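Local structure of glycoside hydrolase YxiA (Bacillus licheniformis, 3LV4) at residues Ile131-Thr136 / Gln186-Lys191; Gly228-Val233 / Gly271-Gly276; Ala336-Ala341 / Leu414-Ala419. The protein is a calcium-binding glycoside hydrolase of family 43 that probably cleaves arabinan, as related endo-1,5-alpha-L-arabinosidases do. All coordinates share one frame; numbering follows the deposited sequence.

Interactions 1 and 2 belong to the family 43 beta-propeller, while interaction 3 meets the C-terminal lipocalin-like domain. Interaction 1 is peripheral, its centre about 25 Å from that of the chain and about 28 and 44 Å from the centres of interactions 2 and 3. Interaction 2 lies near the catalytic centre: the side chain of I231 is about 10 Å from that of E201, the predicted proton donor. Its strand 272-280 also pairs with strand 371-378 of the second domain. Interaction 3 follows on the domain boundary, with centres about 19 Å and nearest atoms about 6 Å from interaction 2; its D418 side chain stands about 11 Å from a bound calcium ion.

Interaction 1: Ile131-Thr136 / Gln186-Lys191; sequences ISNDGT and QGYGKK
Y188 pushes its ring into the turn S132-G135, and three consecutive residues of that turn meet it from different directions. N133 comes over one face: its CB sits 3.5 Å above the ring plane, offset toward the rim at CZ and CE1, in a CH-pi contact. The N133 side chain crosses the tyrosine at about a right angle, with amide and ring planes 47° apart, and ND2 ends up near CE1. S132 takes the edge instead, its CB close to the ring plane and its OG 3.5 Å from Y188 CE2. D134 brings its backbone N in obliquely, and its CB lies 4.1 Å from Y188 CD2. With CG beside the backbone N (chi1 -71°), the ring extends from its own turn, a type II' turn from Q186 to G189, and reaches this site with the phenol end leading.

There the hydroxyl OH accepts a nearly straight bond from N133 N (3.2 Å, 174° at the hydrogen) and is also bonded to K125 O. G187, second in the type II' turn, lets the backbones come close: its CA meets N133 O at 3.3 Å, and any CB here would run into D134 CB.

The receiving turn is itself stiffly wired. S132 OG accepts from D134 N in an ST turn and donates to T136 O; D134 OD1 forms an Asx turn with T136 N and takes T136 OG1 on its syn lone pair, at 2.6 Å. H143 packs against Y188 and bonds D134 OD2.

The contact thus ties the connection between two propeller blades to the turn before strand 190-193. Its chemistry is mixed: a ring held by carbon over its face, and a phenol oxygen of a buried tyrosine, whose bonds to two backbone groups probably fix how deeply the ring enters.

Interaction 2: Gly228-Val233 / Gly271-Gly276; sequences GYNIRV and GVKLMG
I231, V233 and R232 bury the most surface where strand 230-233 runs antiparallel to strand 272-275, the outer pair of a four-stranded blade of the five-bladed beta-propeller. I231 and V233 share one side of the sheet. V233 CG1, set between the backbone N and the carbonyl carbon (chi1 68°), lies 3.8 Å from V272 CB and also touches L274 CD1. I231 runs side by side with the selenomethionine M275, whose bent end brings CE to 3.6 Å from I231 CD1. In the backbone, I231 O takes an almost straight bond from L274 N (2.8 Å, 172°), and V233 exchanges two backbone bonds with V272.

R232 points to the other side, together with K273. K273 CB lies over one face of the guanidinium, while NE gives its hydrogen to N230 OD1 at 2.8 Å, in the plane of both groups. N230 ND2 in turn holds G228 O, and the extended K273 chain crosses N230 toward H362 and D365. With an alanine here in place of the asparagine, R232 NE would probably lose its acceptor and G228 O its amide donor, and a gap would open beside the K273 methylenes. R232 NH1 goes on to the carbonyls of E268 and Y270.

Near M275 the strands part, and a water fills in, accepting from I231 N at 2.8 Å and donating to M275 O at 2.6 Å.

Interaction 3: Ala336-Ala341 / Leu414-Ala419; sequences APHRYA and LRQWDA
H338 turns one face of its imidazole to D418 CB, which stands 4.2 Å above the ring plane and offset toward its rim. The contact lays the chain leaving the last propeller blade, after strand 333-335, against strand 407-418 of the C-terminal lipocalin-like beta domain. Q416 does most of the joining. Its amide reads both backbone groups of H338, much as a facing strand would: OE1 accepts from H338 N at 2.8 Å, and NE2 donates to H338 O at 2.9 Å, arriving 43° above the carbonyl plane and not on a lone pair. Chi1 of -67° sets CG beside the backbone N, and the extended chain carries the amide up to the H338 backbone, with NE2 also close to A336 CB. P337 CD brushes the same OE1. The imidazole is held farther out by S441, bonded to NE2. Apolar contacts mark both ends, A336 CB on L414 CD2 at 3.8 Å and A341 CB on W417 CB at 3.9 Å. Beyond the amide, water takes over: R339 O accepts from two waters, one accepting from W417 N at 3.0 Å, the other donating to W417 O at 2.7 Å.

Interaction 1: Ile131-Thr136 / Gln186-Lys191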
# COMPACT_ATOMS: atom_id res chain seq x y z
N ILE A 131 3.90 8.30 -31.20
CA ILE A 131 3.03 7.13 -31.07
C ILE A 131 3.32 6.34 -29.80
O ILE A 131 4.46 5.97 -29.52
CB ILE A 131 3.19 6.22 -32.29
CG1 ILE A 131 2.79 6.99 -33.56
CG2 ILE A 131 2.39 4.93 -32.13
CD1 ILE A 131 3.21 6.32 -34.83
N SER A 132 2.27 6.11 -29.01
CA SER A 132 2.38 5.42 -27.74
C SER A 132 2.22 3.92 -27.92
O SER A 132 2.00 3.44 -29.04
CB SER A 132 1.31 5.92 -26.77
OG SER A 132 0.07 5.30 -27.04
N ASN A 133 2.30 3.18 -26.82
CA ASN A 133 2.14 1.73 -26.89
C ASN A 133 0.73 1.26 -27.25
O ASN A 133 0.53 0.07 -27.52
CB ASN A 133 2.63 1.08 -25.60
CG ASN A 133 4.13 1.23 -25.42
OD1 ASN A 133 4.88 1.25 -26.39
ND2 ASN A 133 4.56 1.35 -24.19
N ASP A 134 -0.25 2.16 -27.28
CA ASP A 134 -1.58 1.75 -27.75
C ASP A 134 -1.86 2.21 -29.18
O ASP A 134 -2.96 2.00 -29.72
CB ASP A 134 -2.70 2.12 -26.77
CG ASP A 134 -3.16 3.56 -26.88
OD1 ASP A 134 -2.68 4.31 -27.75
OD2 ASP A 134 -4.04 3.95 -26.07
N GLY A 135 -0.86 2.83 -29.80
CA GLY A 135 -0.94 3.25 -31.19
C GLY A 135 -1.37 4.70 -31.36
O GLY A 135 -1.07 5.31 -32.39
N THR A 136 -2.09 5.24 -30.38
CA THR A 136 -2.44 6.66 -30.43
C THR A 136 -1.28 7.49 -29.88
O THR A 136 -0.44 6.98 -29.14
CB THR A 136 -3.74 6.97 -29.65
OG1 THR A 136 -3.54 6.74 -28.25
CG2 THR A 136 -4.87 6.08 -30.14
N GLN A 186 -2.50 -5.73 -26.31
CA GLN A 186 -3.18 -5.05 -25.20
C GLN A 186 -2.92 -3.55 -25.07
O GLN A 186 -3.63 -2.87 -24.33
CB GLN A 186 -2.80 -5.70 -23.88
CG GLN A 186 -3.13 -7.16 -23.77
CD GLN A 186 -2.78 -7.68 -22.40
OE1 GLN A 186 -3.55 -7.51 -21.46
NE2 GLN A 186 -1.61 -8.27 -22.27
N GLY A 187 -1.91 -3.03 -25.76
CA GLY A 187 -1.51 -1.64 -25.54
C GLY A 187 -1.11 -1.42 -24.09
O GLY A 187 -0.28 -2.15 -23.56
N TYR A 188 -1.70 -0.42 -23.43
CA TYR A 188 -1.39 -0.18 -22.03
C TYR A 188 -2.26 -1.01 -21.08
O TYR A 188 -2.08 -0.97 -19.86
CB TYR A 188 -1.52 1.31 -21.67
CG TYR A 188 -0.41 2.15 -22.28
CD1 TYR A 188 0.90 2.02 -21.83
CD2 TYR A 188 -0.67 3.06 -23.30
CE1 TYR A 188 1.92 2.78 -22.38
CE2 TYR A 188 0.34 3.82 -23.85
CZ TYR A 188 1.64 3.67 -23.39
OH TYR A 188 2.66 4.41 -23.93
N GLY A 189 -3.19 -1.77 -21.65
CA GLY A 189 -4.09 -2.60 -20.86
C GLY A 189 -5.38 -1.90 -20.48
O GLY A 189 -5.81 -0.95 -21.14
N LYS A 190 -6.01 -2.39 -19.41
CA LYS A 190 -7.34 -1.92 -19.02
C LYS A 190 -7.23 -0.99 -17.82
O LYS A 190 -6.53 -1.31 -16.84
CB LYS A 190 -8.22 -3.13 -18.67
CG LYS A 190 -9.54 -2.78 -18.01
CD LYS A 190 -10.26 -4.03 -17.47
CE LYS A 190 -11.72 -3.70 -17.16
NZ LYS A 190 -12.47 -4.87 -16.60
N LYS A 191 -7.90 0.16 -17.88
CA LYS A 191 -7.84 1.10 -16.77
C LYS A 191 -8.72 0.63 -15.61
O LYS A 191 -9.82 0.12 -15.83
CB LYS A 191 -8.25 2.51 -17.22
CG LYS A 191 -8.05 3.57 -16.14
CD LYS A 191 -8.15 5.00 -16.67
CE LYS A 191 -9.59 5.41 -16.95
NZ LYS A 191 -9.72 6.87 -17.26

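Interaction 2: Gly228-Val233 / Gly271-Gly276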
# COMPACT_ATOMS: atom_id res chain seq x y z
N GLY A 228 0.27 14.57 1.87
CA GLY A 228 -0.95 13.92 2.31
C GLY A 228 -1.10 12.49 1.80
O GLY A 228 -2.21 12.01 1.57
N TYR A 229 0.02 11.79 1.61
CA TYR A 229 -0.01 10.40 1.13
C TYR A 229 -0.89 9.59 2.05
O TYR A 229 -0.75 9.65 3.27
CB TYR A 229 1.39 9.81 1.21
CG TYR A 229 1.86 8.99 0.03
CD1 TYR A 229 1.42 9.25 -1.27
CD2 TYR A 229 2.82 8.00 0.21
CE1 TYR A 229 1.90 8.50 -2.36
CE2 TYR A 229 3.30 7.26 -0.85
CZ TYR A 229 2.85 7.51 -2.13
OH TYR A 229 3.37 6.76 -3.15
N ASN A 230 -1.79 8.81 1.46
CA ASN A 230 -2.64 7.93 2.26
C ASN A 230 -3.05 6.70 1.48
O ASN A 230 -3.35 6.77 0.29
CB ASN A 230 -3.86 8.69 2.84
CG ASN A 230 -4.79 9.22 1.76
OD1 ASN A 230 -5.91 8.73 1.61
ND2 ASN A 230 -4.34 10.22 1.02
N ILE A 231 -3.05 5.56 2.18
CA ILE A 231 -3.39 4.28 1.58
C ILE A 231 -4.90 4.12 1.53
O ILE A 231 -5.59 4.34 2.53
CB ILE A 231 -2.77 3.10 2.36
CG1 ILE A 231 -1.24 3.14 2.22
CG2 ILE A 231 -3.33 1.77 1.86
CD1 ILE A 231 -0.49 2.28 3.24
N ARG A 232 -5.41 3.76 0.36
CA ARG A 232 -6.84 3.51 0.20
C ARG A 232 -7.01 2.15 -0.44
O ARG A 232 -6.08 1.59 -1.03
CB ARG A 232 -7.49 4.59 -0.67
CG ARG A 232 -7.27 6.00 -0.15
CD ARG A 232 -8.34 6.99 -0.62
NE ARG A 232 -8.13 8.30 0.01
CZ ARG A 232 -9.02 9.28 0.05
NH1 ARG A 232 -10.20 9.14 -0.55
NH2 ARG A 232 -8.72 10.42 0.67
N VAL A 233 -8.22 1.61 -0.32
CA VAL A 233 -8.48 0.28 -0.86
C VAL A 233 -9.87 0.24 -1.51
O VAL A 233 -10.77 1.02 -1.15
CB VAL A 233 -8.33 -0.79 0.24
CG1 VAL A 233 -9.44 -0.65 1.30
CG2 VAL A 233 -8.29 -2.20 -0.36
N GLY A 271 -12.94 5.73 -2.63
CA GLY A 271 -12.05 4.75 -2.03
C GLY A 271 -12.21 4.65 -0.52
O GLY A 271 -12.72 5.57 0.12
N VAL A 272 -11.77 3.54 0.06
CA VAL A 272 -11.78 3.40 1.51
C VAL A 272 -10.40 3.80 2.03
O VAL A 272 -9.42 3.11 1.78
CB VAL A 272 -12.08 1.95 1.93
CG1 VAL A 272 -12.09 1.81 3.46
CG2 VAL A 272 -13.42 1.49 1.33
N LYS A 273 -10.33 4.92 2.75
CA LYS A 273 -9.04 5.43 3.26
C LYS A 273 -8.69 4.72 4.55
O LYS A 273 -9.43 4.79 5.53
CB LYS A 273 -9.10 6.94 3.47
CG LYS A 273 -7.88 7.53 4.16
CD LYS A 273 -8.04 9.04 4.34
CE LYS A 273 -6.84 9.68 5.06
NZ LYS A 273 -7.11 11.11 5.40
N LEU A 274 -7.55 4.04 4.56
CA LEU A 274 -7.19 3.17 5.69
C LEU A 274 -6.35 3.87 6.75
O LEU A 274 -6.37 3.47 7.92
CB LEU A 274 -6.43 1.94 5.21
CG LEU A 274 -7.25 1.02 4.31
CD1 LEU A 274 -6.40 -0.17 3.85
CD2 LEU A 274 -8.51 0.56 5.06
N MSE A 275 -5.61 4.89 6.34
CA MSE A 275 -4.63 5.50 7.23
C MSE A 275 -4.08 6.80 6.64
O MSE A 275 -3.70 6.83 5.46
CB MSE A 275 -3.48 4.52 7.48
CG MSE A 275 -2.33 5.06 8.33
SE MSE A 275 -0.89 3.71 8.55
CE MSE A 275 -0.82 3.02 6.73
N GLY A 276 -4.08 7.86 7.44
CA GLY A 276 -3.40 9.10 7.09
C GLY A 276 -2.37 9.48 8.15
O GLY A 276 -1.91 8.62 8.91
O HOH W 1 -4.41 12.15 3.66
O HOH W 2 -1.65 5.44 4.59

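Interaction 3: Ala336-Ala341 / Leu414-Ala419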
# COMPACT_ATOMS: atom_id res chain seq x y z
N ALA A 336 -4.41 -2.58 11.91
CA ALA A 336 -4.12 -2.50 13.35
C ALA A 336 -3.37 -1.20 13.60
O ALA A 336 -2.50 -0.83 12.82
CB ALA A 336 -3.29 -3.70 13.78
N PRO A 337 -3.71 -0.48 14.69
CA PRO A 337 -3.09 0.84 14.88
C PRO A 337 -1.58 0.83 15.13
O PRO A 337 -0.91 1.81 14.80
CB PRO A 337 -3.83 1.40 16.11
CG PRO A 337 -5.16 0.66 16.12
CD PRO A 337 -4.80 -0.74 15.64
N HIS A 338 -1.04 -0.24 15.71
CA HIS A 338 0.39 -0.32 15.99
C HIS A 338 1.13 -1.32 15.11
O HIS A 338 0.54 -2.29 14.63
CB HIS A 338 0.64 -0.64 17.46
CG HIS A 338 0.06 0.36 18.39
ND1 HIS A 338 0.51 1.67 18.45
CD2 HIS A 338 -0.97 0.28 19.27
CE1 HIS A 338 -0.20 2.33 19.35
NE2 HIS A 338 -1.10 1.52 19.86
N ARG A 339 2.43 -1.10 14.93
CA ARG A 339 3.24 -1.97 14.08
C ARG A 339 3.25 -3.40 14.63
O ARG A 339 3.07 -3.63 15.83
CB ARG A 339 4.67 -1.43 13.94
CG ARG A 339 5.49 -1.54 15.22
CD ARG A 339 6.76 -0.70 15.17
NE ARG A 339 7.64 -1.03 14.05
CZ ARG A 339 8.89 -0.58 13.95
NH1 ARG A 339 9.38 0.22 14.88
NH2 ARG A 339 9.64 -0.92 12.91
N TYR A 340 3.47 -4.36 13.73
CA TYR A 340 3.43 -5.78 14.07
C TYR A 340 4.52 -6.19 15.05
O TYR A 340 5.70 -5.92 14.81
CB TYR A 340 3.53 -6.62 12.80
CG TYR A 340 3.46 -8.11 13.06
CD1 TYR A 340 2.33 -8.68 13.62
CD2 TYR A 340 4.53 -8.94 12.73
CE1 TYR A 340 2.26 -10.04 13.86
CE2 TYR A 340 4.47 -10.30 12.97
CZ TYR A 340 3.33 -10.84 13.52
OH TYR A 340 3.25 -12.19 13.77
N ALA A 341 4.12 -6.87 16.12
CA ALA A 341 5.06 -7.33 17.14
C ALA A 341 4.82 -8.79 17.51
O ALA A 341 5.20 -9.23 18.60
CB ALA A 341 4.98 -6.45 18.37
N LEU A 414 -7.89 -5.73 18.99
CA LEU A 414 -6.63 -6.48 18.97
C LEU A 414 -5.70 -5.97 20.07
O LEU A 414 -5.44 -4.77 20.16
CB LEU A 414 -5.94 -6.30 17.62
CG LEU A 414 -4.62 -7.05 17.43
CD1 LEU A 414 -4.85 -8.59 17.49
CD2 LEU A 414 -3.92 -6.64 16.13
N ARG A 415 -5.19 -6.88 20.90
CA ARG A 415 -4.16 -6.50 21.86
C ARG A 415 -2.83 -6.34 21.14
O ARG A 415 -2.43 -7.21 20.37
CB ARG A 415 -4.01 -7.54 22.97
CG ARG A 415 -5.21 -7.67 23.87
CD ARG A 415 -4.90 -8.64 25.02
NE ARG A 415 -6.03 -8.82 25.92
CZ ARG A 415 -7.08 -9.60 25.66
NH1 ARG A 415 -7.16 -10.25 24.50
NH2 ARG A 415 -8.07 -9.71 26.54
N GLN A 416 -2.15 -5.23 21.40
CA GLN A 416 -0.93 -4.90 20.69
C GLN A 416 0.14 -4.37 21.62
O GLN A 416 -0.14 -3.98 22.76
CB GLN A 416 -1.21 -3.82 19.66
CG GLN A 416 -2.09 -4.26 18.52
CD GLN A 416 -1.82 -3.43 17.29
OE1 GLN A 416 -2.31 -2.32 17.15
NE2 GLN A 416 -1.01 -3.97 16.39
N TRP A 417 1.37 -4.35 21.12
CA TRP A 417 2.47 -3.68 21.78
C TRP A 417 2.52 -2.21 21.36
O TRP A 417 2.54 -1.90 20.17
CB TRP A 417 3.78 -4.37 21.38
CG TRP A 417 5.01 -3.76 21.95
CD1 TRP A 417 5.93 -3.00 21.28
CD2 TRP A 417 5.48 -3.88 23.29
NE1 TRP A 417 6.95 -2.63 22.14
CE2 TRP A 417 6.69 -3.16 23.38
CE3 TRP A 417 4.99 -4.52 24.44
CZ2 TRP A 417 7.42 -3.07 24.56
CZ3 TRP A 417 5.71 -4.42 25.60
CH2 TRP A 417 6.91 -3.70 25.66
N ASP A 418 2.54 -1.31 22.33
CA ASP A 418 2.73 0.11 22.04
C ASP A 418 4.19 0.44 22.28
O ASP A 418 4.67 0.37 23.41
CB ASP A 418 1.85 0.98 22.93
CG ASP A 418 2.18 2.46 22.81
OD1 ASP A 418 2.57 2.91 21.71
OD2 ASP A 418 2.06 3.18 23.83
N ALA A 419 4.90 0.78 21.21
CA ALA A 419 6.35 0.97 21.27
C ALA A 419 6.79 2.33 21.80
O ALA A 419 7.96 2.68 21.71
CB ALA A 419 6.97 0.70 19.91
O HOH W 3 1.75 -4.88 18.18
O HOH W 4 4.35 -2.38 18.24